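Local coordinates for thioredoxin-like fold domain-containing protein (Enterococcus faecalis, PDB 1Z6M) that has no established function but adopts a thioredoxin-like fold with a CxxC motif at a helix start, consistent with a role in thiol-disulfide chemistry, at residues T16-H21 with V135-A140; E33-R38 with R43-E48; H84-S89 with L95-K100. All blocks are in the same frame, centred on the assembly; numbering follows the deposited sequence.

Contact 1 (T16-H21 with V135-A140)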
loop_
_atom_site.group_PDB
_atom_site.type_symbol
_atom_site.label_atom_id
_atom_site.label_comp_id
_atom_site.label_asym_id
_atom_site.label_seq_id
_atom_site.Cartn_x
_atom_site.Cartn_y
_atom_site.Cartn_z
ATOM N N THR A 16 5.692 -6.376 -10.510
ATOM C CA THR A 16 6.597 -5.914 -9.467
ATOM C C THR A 16 7.351 -4.658 -9.893
ATOM O O THR A 16 8.395 -4.339 -9.326
ATOM C CB THR A 16 7.599 -7.015 -9.092
ATOM O OG1 THR A 16 8.366 -7.368 -10.250
ATOM C CG2 THR A 16 6.853 -8.240 -8.592
ATOM N N GLU A 17 6.804 -3.934 -10.866
ATOM C CA GLU A 17 7.453 -2.737 -11.402
ATOM C C GLU A 17 6.877 -1.434 -10.862
ATOM O O GLU A 17 7.622 -0.586 -10.367
ATOM C CB GLU A 17 7.390 -2.747 -12.929
ATOM C CG GLU A 17 8.207 -3.848 -13.566
ATOM C CD GLU A 17 9.701 -3.700 -13.326
ATOM O OE1 GLU A 17 10.219 -2.565 -13.442
ATOM O OE2 GLU A 17 10.358 -4.727 -13.028
ATOM N N THR A 18 5.563 -1.268 -10.965
ATOM C CA THR A 18 4.942 -0.002 -10.607
ATOM C C THR A 18 4.806 0.129 -9.102
ATOM O O THR A 18 4.270 -0.774 -8.446
ATOM C CB THR A 18 3.555 0.106 -11.243
ATOM O OG1 THR A 18 3.683 -0.054 -12.654
ATOM C CG2 THR A 18 2.935 1.462 -10.949
ATOM N N GLY A 19 5.254 1.257 -8.559
ATOM C CA GLY A 19 5.011 1.529 -7.156
ATOM C C GLY A 19 6.240 1.783 -6.333
ATOM O O GLY A 19 7.318 2.034 -6.866
ATOM N N LEU A 20 6.064 1.758 -5.020
ATOM C CA LEU A 20 7.136 2.037 -4.085
ATOM C C LEU A 20 7.849 0.739 -3.741
ATOM O O LEU A 20 7.227 -0.190 -3.228
ATOM C CB LEU A 20 6.543 2.665 -2.822
ATOM C CG LEU A 20 7.473 2.953 -1.646
ATOM C CD1 LEU A 20 8.555 3.950 -2.041
ATOM C CD2 LEU A 20 6.672 3.470 -0.461
ATOM N N HIS A 21 9.149 0.678 -4.025
ATOM C CA HIS A 21 9.933 -0.529 -3.763
ATOM C C HIS A 21 10.668 -0.414 -2.446
ATOM O O HIS A 21 11.446 0.516 -2.254
ATOM C CB HIS A 21 10.944 -0.756 -4.879
ATOM C CG HIS A 21 10.316 -1.109 -6.183
ATOM N ND1 HIS A 21 9.668 -0.183 -6.972
ATOM C CD2 HIS A 21 10.248 -2.285 -6.848
ATOM C CE1 HIS A 21 9.219 -0.779 -8.062
ATOM N NE2 HIS A 21 9.540 -2.056 -8.001
ATOM N N VAL A 135 -0.174 6.944 -10.773
ATOM C CA VAL A 135 -1.525 6.830 -10.220
ATOM C C VAL A 135 -2.417 6.031 -11.165
ATOM O O VAL A 135 -3.120 5.104 -10.730
ATOM C CB VAL A 135 -2.151 8.222 -9.925
ATOM C CG1 VAL A 135 -3.648 8.125 -9.654
ATOM C CG2 VAL A 135 -1.433 8.884 -8.749
ATOM N N SER A 136 -2.400 6.392 -12.454
ATOM C CA SER A 136 -3.216 5.713 -13.450
ATOM C C SER A 136 -2.753 4.263 -13.633
ATOM O O SER A 136 -3.567 3.360 -13.820
ATOM C CB SER A 136 -3.163 6.487 -14.771
ATOM O OG SER A 136 -3.468 5.677 -15.885
ATOM N N ALA A 137 -1.437 4.048 -13.566
ATOM C CA ALA A 137 -0.889 2.707 -13.760
ATOM C C ALA A 137 -1.376 1.766 -12.661
ATOM O O ALA A 137 -1.741 0.625 -12.933
ATOM C CB ALA A 137 0.629 2.723 -13.814
ATOM N N VAL A 138 -1.415 2.246 -11.416
ATOM C CA VAL A 138 -1.930 1.412 -10.327
ATOM C C VAL A 138 -3.413 1.100 -10.520
ATOM O O VAL A 138 -3.846 -0.036 -10.337
ATOM C CB VAL A 138 -1.665 2.050 -8.958
ATOM C CG1 VAL A 138 -2.383 1.293 -7.863
ATOM C CG2 VAL A 138 -0.170 2.075 -8.683
ATOM N N ILE A 139 -4.201 2.108 -10.882
ATOM C CA ILE A 139 -5.621 1.866 -11.134
ATOM C C ILE A 139 -5.818 0.850 -12.277
ATOM O O ILE A 139 -6.633 -0.074 -12.169
ATOM C CB ILE A 139 -6.353 3.178 -11.445
ATOM C CG1 ILE A 139 -6.394 4.062 -10.196
ATOM C CG2 ILE A 139 -7.760 2.912 -11.997
ATOM C CD1 ILE A 139 -6.757 5.496 -10.476
ATOM N N ALA A 140 -5.054 1.014 -13.358
ATOM C CA ALA A 140 -5.137 0.118 -14.514
ATOM C C ALA A 140 -4.715 -1.304 -14.160
ATOM O O ALA A 140 -5.327 -2.262 -14.611
ATOM C CB ALA A 140 -4.284 0.659 -15.655
#

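Contact 2 (E33-R38 with R43-E48)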
loop_
_atom_site.group_PDB
_atom_site.type_symbol
_atom_site.label_atom_id
_atom_site.label_comp_id
_atom_site.label_asym_id
_atom_site.label_seq_id
_atom_site.Cartn_x
_atom_site.Cartn_y
_atom_site.Cartn_z
ATOM N N GLU A 33 1.425 -5.036 -2.614
ATOM C CA GLU A 33 0.453 -4.516 -1.651
ATOM C C GLU A 33 -0.348 -3.389 -2.268
ATOM O O GLU A 33 0.175 -2.283 -2.462
ATOM C CB GLU A 33 1.163 -3.999 -0.385
ATOM C CG GLU A 33 2.121 -5.018 0.193
ATOM C CD GLU A 33 2.940 -4.540 1.370
ATOM O OE1 GLU A 33 2.452 -3.758 2.229
ATOM O OE2 GLU A 33 4.091 -4.997 1.449
ATOM N N PHE A 34 -1.621 -3.649 -2.551
ATOM C CA PHE A 34 -2.543 -2.600 -2.987
ATOM C C PHE A 34 -3.198 -2.023 -1.743
ATOM O O PHE A 34 -3.906 -2.726 -1.018
ATOM C CB PHE A 34 -3.622 -3.164 -3.923
ATOM C CG PHE A 34 -3.126 -3.512 -5.298
ATOM C CD1 PHE A 34 -2.522 -4.748 -5.549
ATOM C CD2 PHE A 34 -3.250 -2.600 -6.348
ATOM C CE1 PHE A 34 -2.073 -5.078 -6.828
ATOM C CE2 PHE A 34 -2.798 -2.916 -7.615
ATOM C CZ PHE A 34 -2.207 -4.146 -7.859
ATOM N N ILE A 35 -2.939 -0.748 -1.486
ATOM C CA ILE A 35 -3.430 -0.114 -0.276
ATOM C C ILE A 35 -3.916 1.305 -0.572
ATOM O O ILE A 35 -3.556 1.919 -1.585
ATOM C CB ILE A 35 -2.369 -0.055 0.863
ATOM C CG1 ILE A 35 -1.167 0.773 0.442
ATOM C CG2 ILE A 35 -1.956 -1.472 1.350
ATOM C CD1 ILE A 35 -0.265 1.137 1.624
ATOM N N ASN A 36 -4.743 1.822 0.326
ATOM C CA ASN A 36 -5.067 3.241 0.332
ATOM C C ASN A 36 -4.805 3.718 1.756
ATOM O O ASN A 36 -5.251 3.092 2.721
ATOM C CB ASN A 36 -6.526 3.467 -0.098
ATOM C CG ASN A 36 -6.917 4.936 -0.102
ATOM O OD1 ASN A 36 -6.947 5.573 0.944
ATOM N ND2 ASN A 36 -7.226 5.475 -1.284
ATOM N N VAL A 37 -4.049 4.797 1.898
ATOM C CA VAL A 37 -3.559 5.195 3.221
ATOM C C VAL A 37 -4.617 5.745 4.154
ATOM O O VAL A 37 -4.349 5.917 5.337
ATOM C CB VAL A 37 -2.345 6.163 3.191
ATOM C CG1 VAL A 37 -1.148 5.506 2.549
ATOM C CG2 VAL A 37 -2.703 7.519 2.556
ATOM N N ARG A 38 -5.824 6.009 3.646
ATOM C CA ARG A 38 -6.925 6.391 4.551
ATOM C C ARG A 38 -7.683 5.184 5.089
ATOM O O ARG A 38 -8.473 5.294 6.016
ATOM C CB ARG A 38 -7.903 7.364 3.886
ATOM C CG ARG A 38 -8.717 8.194 4.902
ATOM C CD ARG A 38 -10.125 7.682 5.097
ATOM N NE ARG A 38 -10.803 8.360 6.206
ATOM C CZ ARG A 38 -10.703 7.991 7.481
ATOM N NH1 ARG A 38 -9.959 6.953 7.826
ATOM N NH2 ARG A 38 -11.352 8.663 8.420
ATOM N N ARG A 43 -4.542 0.247 7.439
ATOM C CA ARG A 43 -3.828 0.611 8.669
ATOM C C ARG A 43 -3.530 -0.625 9.521
ATOM O O ARG A 43 -2.409 -0.787 10.023
ATOM C CB ARG A 43 -4.592 1.664 9.484
ATOM C CG ARG A 43 -3.903 2.079 10.788
ATOM C CD ARG A 43 -4.698 3.145 11.557
ATOM N NE ARG A 43 -6.014 2.638 11.949
ATOM C CZ ARG A 43 -6.998 3.367 12.466
ATOM N NH1 ARG A 43 -6.837 4.655 12.708
ATOM N NH2 ARG A 43 -8.148 2.777 12.751
ATOM N N LYS A 44 -4.527 -1.493 9.687
ATOM C CA LYS A 44 -4.380 -2.734 10.446
ATOM C C LYS A 44 -3.317 -3.625 9.809
ATOM O O LYS A 44 -2.442 -4.156 10.498
ATOM C CB LYS A 44 -5.726 -3.464 10.531
ATOM C CG LYS A 44 -5.696 -4.791 11.283
ATOM C CD LYS A 44 -5.529 -4.600 12.784
ATOM C CE LYS A 44 -5.310 -5.916 13.523
ATOM N NZ LYS A 44 -6.475 -6.838 13.451
ATOM N N TRP A 45 -3.401 -3.810 8.490
ATOM C CA TRP A 45 -2.379 -4.576 7.766
ATOM C C TRP A 45 -0.982 -4.023 8.053
ATOM O O TRP A 45 -0.060 -4.774 8.389
ATOM C CB TRP A 45 -2.665 -4.578 6.251
ATOM C CG TRP A 45 -1.444 -4.852 5.402
ATOM C CD1 TRP A 45 -0.811 -3.958 4.573
ATOM C CD2 TRP A 45 -0.665 -6.062 5.359
ATOM N NE1 TRP A 45 0.286 -4.551 3.990
ATOM C CE2 TRP A 45 0.403 -5.834 4.461
ATOM C CE3 TRP A 45 -0.773 -7.314 5.978
ATOM C CZ2 TRP A 45 1.355 -6.815 4.161
ATOM C CZ3 TRP A 45 0.176 -8.291 5.665
ATOM C CH2 TRP A 45 1.218 -8.034 4.770
ATOM N N PHE A 46 -0.825 -2.710 7.933
ATOM C CA PHE A 46 0.487 -2.104 8.104
ATOM C C PHE A 46 1.028 -2.280 9.516
ATOM O O PHE A 46 2.203 -2.585 9.691
ATOM C CB PHE A 46 0.469 -0.631 7.710
ATOM C CG PHE A 46 1.309 -0.314 6.514
ATOM C CD1 PHE A 46 1.043 -0.892 5.277
ATOM C CD2 PHE A 46 2.375 0.569 6.625
ATOM C CE1 PHE A 46 1.832 -0.582 4.169
ATOM C CE2 PHE A 46 3.156 0.888 5.514
ATOM C CZ PHE A 46 2.883 0.296 4.293
ATOM N N GLU A 47 0.190 -2.089 10.534
ATOM C CA GLU A 47 0.713 -2.210 11.897
ATOM C C GLU A 47 1.019 -3.670 12.266
ATOM O O GLU A 47 2.048 -3.950 12.879
ATOM C CB GLU A 47 -0.187 -1.520 12.936
ATOM C CG GLU A 47 -1.506 -2.215 13.255
ATOM C CD GLU A 47 -1.407 -3.316 14.328
ATOM O OE1 GLU A 47 -2.437 -3.952 14.609
ATOM O OE2 GLU A 47 -0.319 -3.571 14.886
ATOM N N GLU A 48 0.147 -4.607 11.882
ATOM C CA GLU A 48 0.289 -5.979 12.360
ATOM C C GLU A 48 1.453 -6.698 11.690
ATOM O O GLU A 48 2.008 -7.636 12.267
ATOM C CB GLU A 48 -1.012 -6.760 12.173
ATOM C CG GLU A 48 -1.307 -7.106 10.726
ATOM C CD GLU A 48 -2.711 -7.619 10.480
ATOM O OE1 GLU A 48 -3.462 -7.867 11.451
ATOM O OE2 GLU A 48 -3.068 -7.764 9.290
#

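Contact 3 (H84-S89 with L95-K100)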
loop_
_atom_site.group_PDB
_atom_site.type_symbol
_atom_site.label_atom_id
_atom_site.label_comp_id
_atom_site.label_asym_id
_atom_site.label_seq_id
_atom_site.Cartn_x
_atom_site.Cartn_y
_atom_site.Cartn_z
ATOM N N HIS A 84 -0.396 11.492 -3.070
ATOM C CA HIS A 84 0.292 12.379 -4.000
ATOM C C HIS A 84 1.418 13.171 -3.346
ATOM O O HIS A 84 2.064 13.976 -4.018
ATOM C CB HIS A 84 -0.722 13.293 -4.696
ATOM C CG HIS A 84 -1.867 12.543 -5.293
ATOM N ND1 HIS A 84 -3.120 13.094 -5.444
ATOM C CD2 HIS A 84 -1.962 11.265 -5.738
ATOM C CE1 HIS A 84 -3.932 12.194 -5.972
ATOM N NE2 HIS A 84 -3.256 11.073 -6.151
ATOM N N TYR A 85 1.648 12.922 -2.050
ATOM C CA TYR A 85 2.731 13.538 -1.282
ATOM C C TYR A 85 3.871 12.551 -1.021
ATOM O O TYR A 85 4.767 12.815 -0.219
ATOM C CB TYR A 85 2.194 14.135 0.039
ATOM C CG TYR A 85 1.387 15.387 -0.189
ATOM C CD1 TYR A 85 0.049 15.331 -0.580
ATOM C CD2 TYR A 85 1.975 16.641 -0.037
ATOM C CE1 TYR A 85 -0.686 16.489 -0.816
ATOM C CE2 TYR A 85 1.256 17.800 -0.270
ATOM C CZ TYR A 85 -0.075 17.718 -0.663
ATOM O OH TYR A 85 -0.797 18.867 -0.901
ATOM N N ILE A 86 3.826 11.413 -1.713
ATOM C CA ILE A 86 4.812 10.365 -1.557
ATOM C C ILE A 86 5.978 10.603 -2.497
ATOM O O ILE A 86 5.800 10.757 -3.710
ATOM C CB ILE A 86 4.164 8.965 -1.754
ATOM C CG1 ILE A 86 3.251 8.648 -0.560
ATOM C CG2 ILE A 86 5.220 7.878 -1.974
ATOM C CD1 ILE A 86 3.977 8.380 0.759
ATOM N N ASP A 87 7.171 10.640 -1.906
ATOM C CA ASP A 87 8.398 10.889 -2.636
ATOM C C ASP A 87 8.970 9.579 -3.141
ATOM O O ASP A 87 9.707 8.900 -2.429
ATOM C CB ASP A 87 9.417 11.593 -1.740
ATOM C CG ASP A 87 10.682 11.985 -2.487
ATOM O OD1 ASP A 87 10.792 11.669 -3.698
ATOM O OD2 ASP A 87 11.571 12.601 -1.862
ATOM N N TYR A 88 8.631 9.229 -4.379
ATOM C CA TYR A 88 9.075 7.966 -4.955
ATOM C C TYR A 88 10.583 7.883 -5.185
ATOM O O TYR A 88 11.116 6.789 -5.358
ATOM C CB TYR A 88 8.300 7.624 -6.237
ATOM C CG TYR A 88 6.881 7.191 -5.956
ATOM C CD1 TYR A 88 5.837 8.116 -5.975
ATOM C CD2 TYR A 88 6.586 5.867 -5.640
ATOM C CE1 TYR A 88 4.530 7.728 -5.706
ATOM C CE2 TYR A 88 5.284 5.465 -5.366
ATOM C CZ TYR A 88 4.260 6.400 -5.389
ATOM O OH TYR A 88 2.970 5.998 -5.122
ATOM N N SER A 89 11.260 9.034 -5.155
ATOM C CA SER A 89 12.717 9.093 -5.326
ATOM C C SER A 89 13.476 8.660 -4.066
ATOM O O SER A 89 14.686 8.412 -4.120
ATOM C CB SER A 89 13.153 10.505 -5.736
ATOM O OG SER A 89 13.180 11.380 -4.620
ATOM N N LEU A 95 8.432 5.238 2.985
ATOM C CA LEU A 95 7.863 4.281 3.924
ATOM C C LEU A 95 7.630 4.965 5.274
ATOM O O LEU A 95 6.594 4.761 5.919
ATOM C CB LEU A 95 8.748 3.038 4.066
ATOM C CG LEU A 95 8.222 1.931 4.986
ATOM C CD1 LEU A 95 6.838 1.440 4.570
ATOM C CD2 LEU A 95 9.214 0.780 5.003
ATOM N N SER A 96 8.580 5.793 5.696
ATOM C CA SER A 96 8.435 6.550 6.938
ATOM C C SER A 96 7.210 7.456 6.876
ATOM O O SER A 96 6.448 7.565 7.834
ATOM C CB SER A 96 9.692 7.378 7.223
ATOM O OG SER A 96 9.525 8.187 8.382
ATOM N N ALA A 97 7.026 8.111 5.735
ATOM C CA ALA A 97 5.867 8.954 5.527
ATOM C C ALA A 97 4.572 8.145 5.611
ATOM O O ALA A 97 3.622 8.586 6.236
ATOM C CB ALA A 97 5.968 9.687 4.194
ATOM N N LEU A 98 4.531 6.968 4.988
ATOM C CA LEU A 98 3.351 6.113 5.092
ATOM C C LEU A 98 3.054 5.769 6.541
ATOM O O LEU A 98 1.903 5.806 6.974
ATOM C CB LEU A 98 3.534 4.824 4.298
ATOM C CG LEU A 98 3.498 4.973 2.780
ATOM C CD1 LEU A 98 3.864 3.632 2.146
ATOM C CD2 LEU A 98 2.142 5.466 2.276
ATOM N N HIS A 99 4.097 5.454 7.305
ATOM C CA HIS A 99 3.913 5.178 8.722
ATOM C C HIS A 99 3.308 6.362 9.465
ATOM O O HIS A 99 2.434 6.181 10.302
ATOM C CB HIS A 99 5.220 4.739 9.377
ATOM C CG HIS A 99 5.658 3.373 8.965
ATOM N ND1 HIS A 99 6.977 2.984 8.971
ATOM C CD2 HIS A 99 4.953 2.308 8.516
ATOM C CE1 HIS A 99 7.068 1.732 8.552
ATOM N NE2 HIS A 99 5.852 1.296 8.274
ATOM N N LYS A 100 3.776 7.567 9.161
ATOM C CA LYS A 100 3.232 8.752 9.814
ATOM C C LYS A 100 1.796 9.028 9.374
ATOM O O LYS A 100 0.957 9.399 10.202
ATOM C CB LYS A 100 4.120 9.973 9.578
ATOM C CG LYS A 100 5.288 10.093 10.538
ATOM C CD LYS A 100 5.948 11.456 10.404
ATOM C CE LYS A 100 7.366 11.458 10.944
ATOM N NZ LYS A 100 8.348 10.972 9.928
#

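Contact 1 (T16-H21 with V135-A140)
Thr18 meets helix 132-145 through a single methyl group, its CG2, which lodges between Ala137 and Val138. Followed outward, the side chain starts with CB pointing at the helix but still 4.7 Å from Ala137 CB. Of its two branches, OG1 lies beside the backbone N and comes no nearer to Ala137 CB than 4.3 Å. CG2 goes the other way, opposite the backbone N across the CA-CB bond and next to the carbonyl carbon, and this rotation carries it into the helix surface. There it is 3.9 Å from Ala137 CB and 3.9 Å from Val138 CG2, methyls of two successive helix residues. The Thr18 chain runs aslant to that of Val138, and since one methyl of Thr18 does the touching, only about 106 Å² is buried over both sides. No hydrogen bond joins the two segments.

The turn bearing Thr18 is shaped by polar contacts of its own. His21 folds back over it, and its NE2 donates to Thr16 O at 2.9 Å, approaching tilted from the carbonyl plane; ND1 makes a weak bond to Gly19 O at 3.2 Å. Gly19, at a phi of 123°, takes a backbone shape that brings the place of a side chain against the carbonyl O of Thr18. That same oxygen accepts a hydrogen bond from Lys67, while Asn15 OD1 accepts from the backbone N of both Glu17 and Thr18. Val138 also touches Lys67 and Phe69, placing the helix against strand 62-68 and the loop that follows it. The contact thus joins the turn before edge strand 20-22 to a helix lying on one face of the central sheet, the alpha/beta layering of the thioredoxin fold.

Contact 2 (E33-R38 with R43-E48)
Glu33 and Trp45 are joined by the one hydrogen bond between 33-38 and 43-48. Indole NE1 donates to Glu33 OE1 at 2.9 Å with an N-H...O angle of 161°. The oxygen lies almost exactly in the indole plane, whereas the N-H comes from above the carboxylate plane, the two flat groups standing nearly perpendicular. Glu33 is buried, and its charge has a stronger partner: OE2 forms a salt bridge with Arg64. With indole on one oxygen and guanidinium on the other, the carboxylate's rotation is probably fixed and its ionised form favoured.

Apolar contacts continue the interface two residues along the strand. Ile35 CD1 touches Phe46 CE1 at 3.7 Å, the two side chains crossing at about a right angle, and Ile35 CG2 lies 4.2 Å from Trp45 CD1. With chi1 at 62°, CG1 is wedged between the backbone N and carbonyl carbon, an orientation that sends CD1 to the phenyl ring. Beyond the strand, Asn36 OD1 accepts from Arg38 N at 3.0 Å, an Asx turn leading toward the helix and its CxxC motif.

Strand and helix begin a beta-alpha-beta unit completed by strand 62-68, which pairs with 29-35. Phe46 also touches Arg64 of that strand and packs on Leu95 and the ring of Phe102 in helix 91-103, and Trp45 rests on Val164.

Contact 3 (H84-S89 with L95-K100)
Ile86 packs onto Leu98 and Ala97 where the loop between helices 77-83 and 91-103 doubles back on the second helix, within the helical region inserted between strands 62-68 and 152-155 of the thioredoxin-like fold. The contact itself is wholly apolar. Ile86 CD1 does all the touching: it lies 3.8 Å from Leu98 CD2 and 4.2 Å from Ala97 CB. The Ile86 and Leu98 side chains cross at about a right angle. Ile86 does not aim CB at the helix; a chi2 of -70° bends the tip of its chain round to reach it. Both residues also touch Leu68, at the end of the inner strand 62-68, which ties the pair to the central sheet.

A CH-pi type of packing occurs inside the loop. Ile86 CG2 sits 3.7 Å above one face of the Tyr88 ring, displaced toward the rim, so the two branches of this isoleucine serve different neighbours.

Polar contacts shape the loop's end as an Asx turn. Asp87 OD1 accepts two bonds, from Ser89 N at 3.0 Å and from Ser89 OG at 2.6 Å, both arriving from the same face of the carboxylate plane.

The three contacts lie in one domain around its central sheet, contact 2 including one of its strands, with centres 13 to 16 Å apart; contacts 2 and 3 are nested, in series, inside the chain closed by contact 1. Phe34, from the strand of contact 2, reaches Val138 of contact 1 by its CE2, 4.1 Å from Val138 O, while Glu33 and Ile35 serve the other face. Contacts 1 and 3 meet where Leu20 CD2 lies 3.8 Å from Leu98 CD1. Between contacts 2 and 3, Phe46 CD2 lies 3.6 Å from His99 CD2. The putative redox motif, Cys39 and Cys42, falls between the segments of contact 2, beside Ile35.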